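Local coordinates for protein proline iminopeptidase (Streptomyces halstedii, PDB 3WMR) that is an amidohydrolase of the peptidase S33 family that acts on polyketide substrates, and probably shares the alpha/beta hydrolase type of active site, at residues Q125-G128 against G129-S133; S133-A137 against R138-G142. All blocks are in the same frame, centred on the assembly; numbering follows the deposited sequence.

In the fold
Both contacts are local and follow one another along helix 127-137, which joins strand 120-125 to strand 143-149 in the central mixed sheet of the alpha/beta hydrolase fold. Contact 1 comes first and lies deep, its centre about 5 Å from the centre of the chain, where the strand turns into the helix and carries Ser126. Contact 2 takes up the chain at Ser133, which both share, its centre about 17 Å from the centre of the chain, where the chain leaves the helix. The centres of contacts 1 and 2 are about 12 Å apart. One helix therefore connects the largely buried turn that carries the predicted nucleophile to a partly exposed loop leading back into the sheet.

Contact 1 (Q125-G128 against G129-S133); sequences QSWG and GMLGS
Ser126 O and Gly129 N meet at the turn from strand 120-125 into helix 127-137, which has the sequence (GxSxG) and shape of the nucleophile elbow of alpha/beta hydrolases. The tight part is backbone against backbone. Gly129 N gives a hydrogen bond of 2.8 Å to Ser126 O, and Gly132 N likewise bonds to Gly128 O. Glycine suits positions 128 and 129 because Gln125 O and Ser126 O press close to them. Ser126, the predicted nucleophile, takes the strained backbone of such an elbow (phi 67°). Its side chain points away from the helix into a partly exposed place against His293.

Trp127 and Leu131, both buried, meet at ordinary apolar distances. Leu131 CB makes a CH-pi contact over one indole face, 4.2 Å from the centroid of the Trp127 six-membered ring and 17° off its normal. With Leu131 CG anti to the backbone N (chi1 179°), Leu131 CD2 comes to 4.0 Å from Trp127 CZ2. A hydrogen bond from Trp127 NE1 to Gln81 helps fix the indole. One turn after Gly129, the buried hydroxyl of Ser133 folds back along the helix, and Ser133 OG donates to Gly129 O at 2.9 Å, sharing that acceptor with Ser133 N.

Contact 2 (S133-A137 against R138-G142); sequences SVHAA and RRPAG
Arg138 lies alongside Val134, one turn earlier on helix 127-137, with the two side chains pointing the same way. Arg138 CB sits 3.6 Å from His135 O. Arg138 CG is anti to the carbonyl carbon (chi1 -56°), which directs the chain back over the last turn, and this CG comes within 3.6 Å of Val134 O. Arg138 CD passes Val134 O at 4.1 Å. From CG to NE the chain is extended, carrying the guanidinium to the Val134 side chain, where Arg138 CZ is 3.7 Å from Val134 CG1. At the tip Arg138 NH1 makes only a weak hydrogen bond of 3.0 Å to Val134 O (N-H...O angle 123°), whereas Arg138 NH2 finds its stronger partner in a salt bridge to Glu104 of helix 100-113. Arginine suits this exposed place, since its long apolar stem can lie along the helix while its charge stays near the surface.

The backbone turns more tightly here: Arg138 N hydrogen-bonds to His135 O, reaching back three residues. Arg139 N does the same to Ala136 O, at 3.0 Å. Pro140 follows, its ring at a slant to the imidazole, with Pro140 CG 3.6 Å from His135 NE2. That imidazole nitrogen is hydrogen-bonded to Tyr120 OH, so His135 links helix and sheet. The C-terminal turn, left through Arg139 with a positive phi of 59°, ends the helix of the beta-alpha-beta unit 120-125, 127-137, 143-149, and the loop leads on to strand 143-149 of the alpha/beta hydrolase fold.

Contact 1 (Q125-G128 against G129-S133)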
ATOM      1  N   GLN A 125      -0.107   2.720  -1.743  1.00 20.52           N
ATOM      2  CA  GLN A 125       1.109   2.311  -1.048  1.00 20.90           C
ATOM      3  C   GLN A 125       1.188   0.793  -0.969  1.00 20.32           C
ATOM      4  O   GLN A 125       0.234   0.179  -0.524  1.00 21.16           O
ATOM      5  CB  GLN A 125       1.097   2.929   0.359  1.00 21.87           C
ATOM      6  CG  GLN A 125       2.470   3.089   0.974  1.00 22.25           C
ATOM      7  CD  GLN A 125       2.967   1.845   1.660  1.00 22.03           C
ATOM      8  OE1 GLN A 125       2.205   0.929   1.928  1.00 21.31           O
ATOM      9  NE2 GLN A 125       4.260   1.823   1.983  1.00 22.10           N
ATOM     10  N   SER A 126       2.289   0.187  -1.439  1.00 20.72           N
ATOM     11  CA  SER A 126       2.464  -1.282  -1.387  1.00 22.00           C
ATOM     12  C   SER A 126       1.449  -1.938  -2.325  1.00 20.64           C
ATOM     13  O   SER A 126       1.278  -1.470  -3.455  1.00 20.70           O
ATOM     14  CB  SER A 126       2.388  -1.795   0.085  1.00 23.88           C
ATOM     15  OG  SER A 126       2.073  -3.181   0.243  1.00 26.57           O
ATOM     16  N   TRP A 127       0.794  -3.004  -1.883  1.00 19.75           N
ATOM     17  CA  TRP A 127      -0.355  -3.571  -2.610  1.00 19.78           C
ATOM     18  C   TRP A 127      -1.298  -2.518  -3.210  1.00 19.24           C
ATOM     19  O   TRP A 127      -1.785  -2.675  -4.340  1.00 19.13           O
ATOM     20  CB  TRP A 127      -1.134  -4.569  -1.709  1.00 19.84           C
ATOM     21  CG  TRP A 127      -2.628  -4.490  -1.826  1.00 19.93           C
ATOM     22  CD1 TRP A 127      -3.475  -3.813  -1.026  1.00 20.13           C
ATOM     23  CD2 TRP A 127      -3.432  -5.091  -2.847  1.00 20.66           C
ATOM     24  NE1 TRP A 127      -4.764  -3.947  -1.470  1.00 21.33           N
ATOM     25  CE2 TRP A 127      -4.768  -4.755  -2.577  1.00 21.55           C
ATOM     26  CE3 TRP A 127      -3.145  -5.907  -3.943  1.00 21.43           C
ATOM     27  CZ2 TRP A 127      -5.827  -5.184  -3.382  1.00 22.34           C
ATOM     28  CZ3 TRP A 127      -4.200  -6.346  -4.753  1.00 22.26           C
ATOM     29  CH2 TRP A 127      -5.526  -5.982  -4.459  1.00 22.56           C
ATOM     30  N   GLY A 128      -1.582  -1.470  -2.450  1.00 18.77           N
ATOM     31  CA  GLY A 128      -2.456  -0.391  -2.878  1.00 18.16           C
ATOM     32  C   GLY A 128      -2.003   0.303  -4.150  1.00 18.13           C
ATOM     33  O   GLY A 128      -2.828   0.791  -4.924  1.00 17.26           O
ATOM     34  N   GLY A 129      -0.694   0.353  -4.369  1.00 18.12           N
ATOM     35  CA  GLY A 129      -0.135   0.895  -5.593  1.00 18.03           C
ATOM     36  C   GLY A 129      -0.396  -0.041  -6.767  1.00 18.25           C
ATOM     37  O   GLY A 129      -0.516   0.411  -7.908  1.00 17.53           O
ATOM     38  N   MET A 130      -0.461  -1.339  -6.489  1.00 18.85           N
ATOM     39  CA  MET A 130      -0.766  -2.339  -7.527  1.00 19.75           C
ATOM     40  C   MET A 130      -2.244  -2.278  -7.907  1.00 19.78           C
ATOM     41  O   MET A 130      -2.601  -2.319  -9.107  1.00 20.69           O
ATOM     42  CB  MET A 130      -0.373  -3.759  -7.075  1.00 20.19           C
ATOM     43  CG  MET A 130       1.102  -3.904  -6.723  1.00 20.39           C
ATOM     44  SD  MET A 130       1.597  -5.560  -6.216  1.00 20.84           S
ATOM     45  CE  MET A 130       1.888  -6.348  -7.807  1.00 21.35           C
ATOM     46  N   LEU A 131      -3.098  -2.242  -6.888  1.00 19.80           N
ATOM     47  CA  LEU A 131      -4.537  -1.991  -7.047  1.00 20.28           C
ATOM     48  C   LEU A 131      -4.780  -0.676  -7.793  1.00 20.40           C
ATOM     49  O   LEU A 131      -5.531  -0.630  -8.774  1.00 19.21           O
ATOM     50  CB  LEU A 131      -5.241  -1.990  -5.669  1.00 21.08           C
ATOM     51  CG  LEU A 131      -6.758  -1.717  -5.650  1.00 22.07           C
ATOM     52  CD1 LEU A 131      -7.505  -2.803  -6.407  1.00 22.70           C
ATOM     53  CD2 LEU A 131      -7.294  -1.599  -4.234  1.00 22.47           C
ATOM     54  N   GLY A 132      -4.132   0.403  -7.337  1.00 19.57           N
ATOM     55  CA  GLY A 132      -4.229   1.696  -8.026  1.00 19.86           C
ATOM     56  C   GLY A 132      -3.891   1.625  -9.505  1.00 20.67           C
ATOM     57  O   GLY A 132      -4.552   2.270 -10.323  1.00 20.23           O
ATOM     58  N   SER A 133      -2.869   0.840  -9.857  1.00 21.07           N
ATOM     59  CA  SER A 133      -2.446   0.710 -11.257  1.00 22.29           C
ATOM     60  C   SER A 133      -3.507  -0.002 -12.089  1.00 22.89           C
ATOM     61  O   SER A 133      -3.783   0.385 -13.232  1.00 22.39           O
ATOM     62  CB  SER A 133      -1.141  -0.075 -11.359  1.00 22.80           C
ATOM     63  OG  SER A 133      -0.091   0.613 -10.727  1.00 23.06           O
TER

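Contact 2 (S133-A137 against R138-G142)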
ATOM      1  N   SER A 133      -2.869   0.840  -9.857  1.00 21.07           N
ATOM      2  CA  SER A 133      -2.446   0.710 -11.257  1.00 22.29           C
ATOM      3  C   SER A 133      -3.507  -0.002 -12.089  1.00 22.89           C
ATOM      4  O   SER A 133      -3.783   0.385 -13.232  1.00 22.39           O
ATOM      5  CB  SER A 133      -1.141  -0.075 -11.359  1.00 22.80           C
ATOM      6  OG  SER A 133      -0.091   0.613 -10.727  1.00 23.06           O
ATOM      7  N   VAL A 134      -4.091  -1.050 -11.513  1.00 24.10           N
ATOM      8  CA  VAL A 134      -5.163  -1.801 -12.193  1.00 25.26           C
ATOM      9  C   VAL A 134      -6.354  -0.874 -12.454  1.00 25.23           C
ATOM     10  O   VAL A 134      -6.902  -0.809 -13.563  1.00 25.22           O
ATOM     11  CB  VAL A 134      -5.602  -3.031 -11.360  1.00 25.86           C
ATOM     12  CG1 VAL A 134      -6.795  -3.728 -11.990  1.00 27.11           C
ATOM     13  CG2 VAL A 134      -4.446  -4.010 -11.209  1.00 26.22           C
ATOM     14  N   HIS A 135      -6.744  -0.149 -11.421  1.00 24.04           N
ATOM     15  CA  HIS A 135      -7.779   0.867 -11.542  1.00 24.05           C
ATOM     16  C   HIS A 135      -7.462   1.930 -12.614  1.00 24.20           C
ATOM     17  O   HIS A 135      -8.306   2.218 -13.445  1.00 23.65           O
ATOM     18  CB  HIS A 135      -7.979   1.526 -10.191  1.00 23.38           C
ATOM     19  CG  HIS A 135      -8.988   2.619 -10.194  1.00 23.34           C
ATOM     20  ND1 HIS A 135     -10.297   2.422  -9.807  1.00 23.98           N
ATOM     21  CD2 HIS A 135      -8.886   3.923 -10.532  1.00 22.52           C
ATOM     22  CE1 HIS A 135     -10.954   3.561  -9.903  1.00 23.37           C
ATOM     23  NE2 HIS A 135     -10.122   4.485 -10.344  1.00 23.49           N
ATOM     24  N   ALA A 136      -6.251   2.497 -12.590  1.00 23.63           N
ATOM     25  CA  ALA A 136      -5.848   3.516 -13.556  1.00 23.83           C
ATOM     26  C   ALA A 136      -5.801   2.983 -15.003  1.00 25.05           C
ATOM     27  O   ALA A 136      -5.984   3.748 -15.946  1.00 25.47           O
ATOM     28  CB  ALA A 136      -4.500   4.110 -13.185  1.00 23.55           C
ATOM     29  N   ALA A 137      -5.571   1.683 -15.157  1.00 25.58           N
ATOM     30  CA  ALA A 137      -5.403   1.080 -16.471  1.00 26.64           C
ATOM     31  C   ALA A 137      -6.733   0.954 -17.217  1.00 27.94           C
ATOM     32  O   ALA A 137      -6.748   0.841 -18.432  1.00 27.51           O
ATOM     33  CB  ALA A 137      -4.721  -0.273 -16.350  1.00 26.13           C
ATOM     34  N   ARG A 138      -7.835   1.026 -16.483  1.00 29.54           N
ATOM     35  CA  ARG A 138      -9.169   1.069 -17.072  1.00 32.18           C
ATOM     36  C   ARG A 138      -9.564   2.459 -17.540  1.00 32.08           C
ATOM     37  O   ARG A 138     -10.649   2.641 -18.085  1.00 31.40           O
ATOM     38  CB  ARG A 138     -10.190   0.558 -16.059  1.00 34.26           C
ATOM     39  CG  ARG A 138      -9.841  -0.830 -15.571  1.00 37.11           C
ATOM     40  CD  ARG A 138     -10.850  -1.362 -14.576  1.00 39.98           C
ATOM     41  NE  ARG A 138     -10.780  -2.812 -14.301  1.00 42.70           N
ATOM     42  CZ  ARG A 138      -9.702  -3.608 -14.340  1.00 42.17           C
ATOM     43  NH1 ARG A 138      -8.481  -3.168 -14.636  1.00 43.84           N
ATOM     44  NH2 ARG A 138      -9.852  -4.893 -14.043  1.00 42.16           N
ATOM     45  N   ARG A 139      -8.697   3.443 -17.302  1.00 31.03           N
ATOM     46  CA  ARG A 139      -8.867   4.785 -17.823  1.00 30.49           C
ATOM     47  C   ARG A 139     -10.175   5.430 -17.368  1.00 31.04           C
ATOM     48  O   ARG A 139     -10.963   5.894 -18.201  1.00 32.18           O
ATOM     49  CB  ARG A 139      -8.757   4.780 -19.368  1.00 31.28           C
ATOM     50  CG  ARG A 139      -7.378   4.347 -19.863  1.00 31.18           C
ATOM     51  CD  ARG A 139      -7.314   4.243 -21.386  1.00 32.14           C
ATOM     52  NE  ARG A 139      -5.946   4.042 -21.863  1.00 32.38           N
ATOM     53  CZ  ARG A 139      -5.579   3.996 -23.146  1.00 35.11           C
ATOM     54  NH1 ARG A 139      -6.474   4.143 -24.114  1.00 36.00           N
ATOM     55  NH2 ARG A 139      -4.306   3.798 -23.473  1.00 35.15           N
ATOM     56  N   PRO A 140     -10.417   5.466 -16.048  1.00 29.39           N
ATOM     57  CA  PRO A 140     -11.626   6.117 -15.546  1.00 29.85           C
ATOM     58  C   PRO A 140     -11.531   7.635 -15.734  1.00 30.03           C
ATOM     59  O   PRO A 140     -10.434   8.199 -15.642  1.00 29.74           O
ATOM     60  CB  PRO A 140     -11.612   5.761 -14.051  1.00 30.14           C
ATOM     61  CG  PRO A 140     -10.167   5.657 -13.717  1.00 28.95           C
ATOM     62  CD  PRO A 140      -9.470   5.156 -14.955  1.00 29.45           C
ATOM     63  N   ALA A 141     -12.666   8.280 -15.986  1.00 30.68           N
ATOM     64  CA  ALA A 141     -12.700   9.685 -16.412  1.00 30.85           C
ATOM     65  C   ALA A 141     -12.244  10.681 -15.348  1.00 29.74           C
ATOM     66  O   ALA A 141     -11.612  11.696 -15.663  1.00 31.40           O
ATOM     67  CB  ALA A 141     -14.108  10.047 -16.897  1.00 31.54           C
ATOM     68  N   GLY A 142     -12.575  10.415 -14.093  1.00 28.05           N
ATOM     69  CA  GLY A 142     -12.288  11.381 -13.028  1.00 27.83           C
ATOM     70  C   GLY A 142     -10.877  11.355 -12.473  1.00 26.05           C
ATOM     71  O   GLY A 142     -10.491  12.249 -11.716  1.00 26.17           O
TER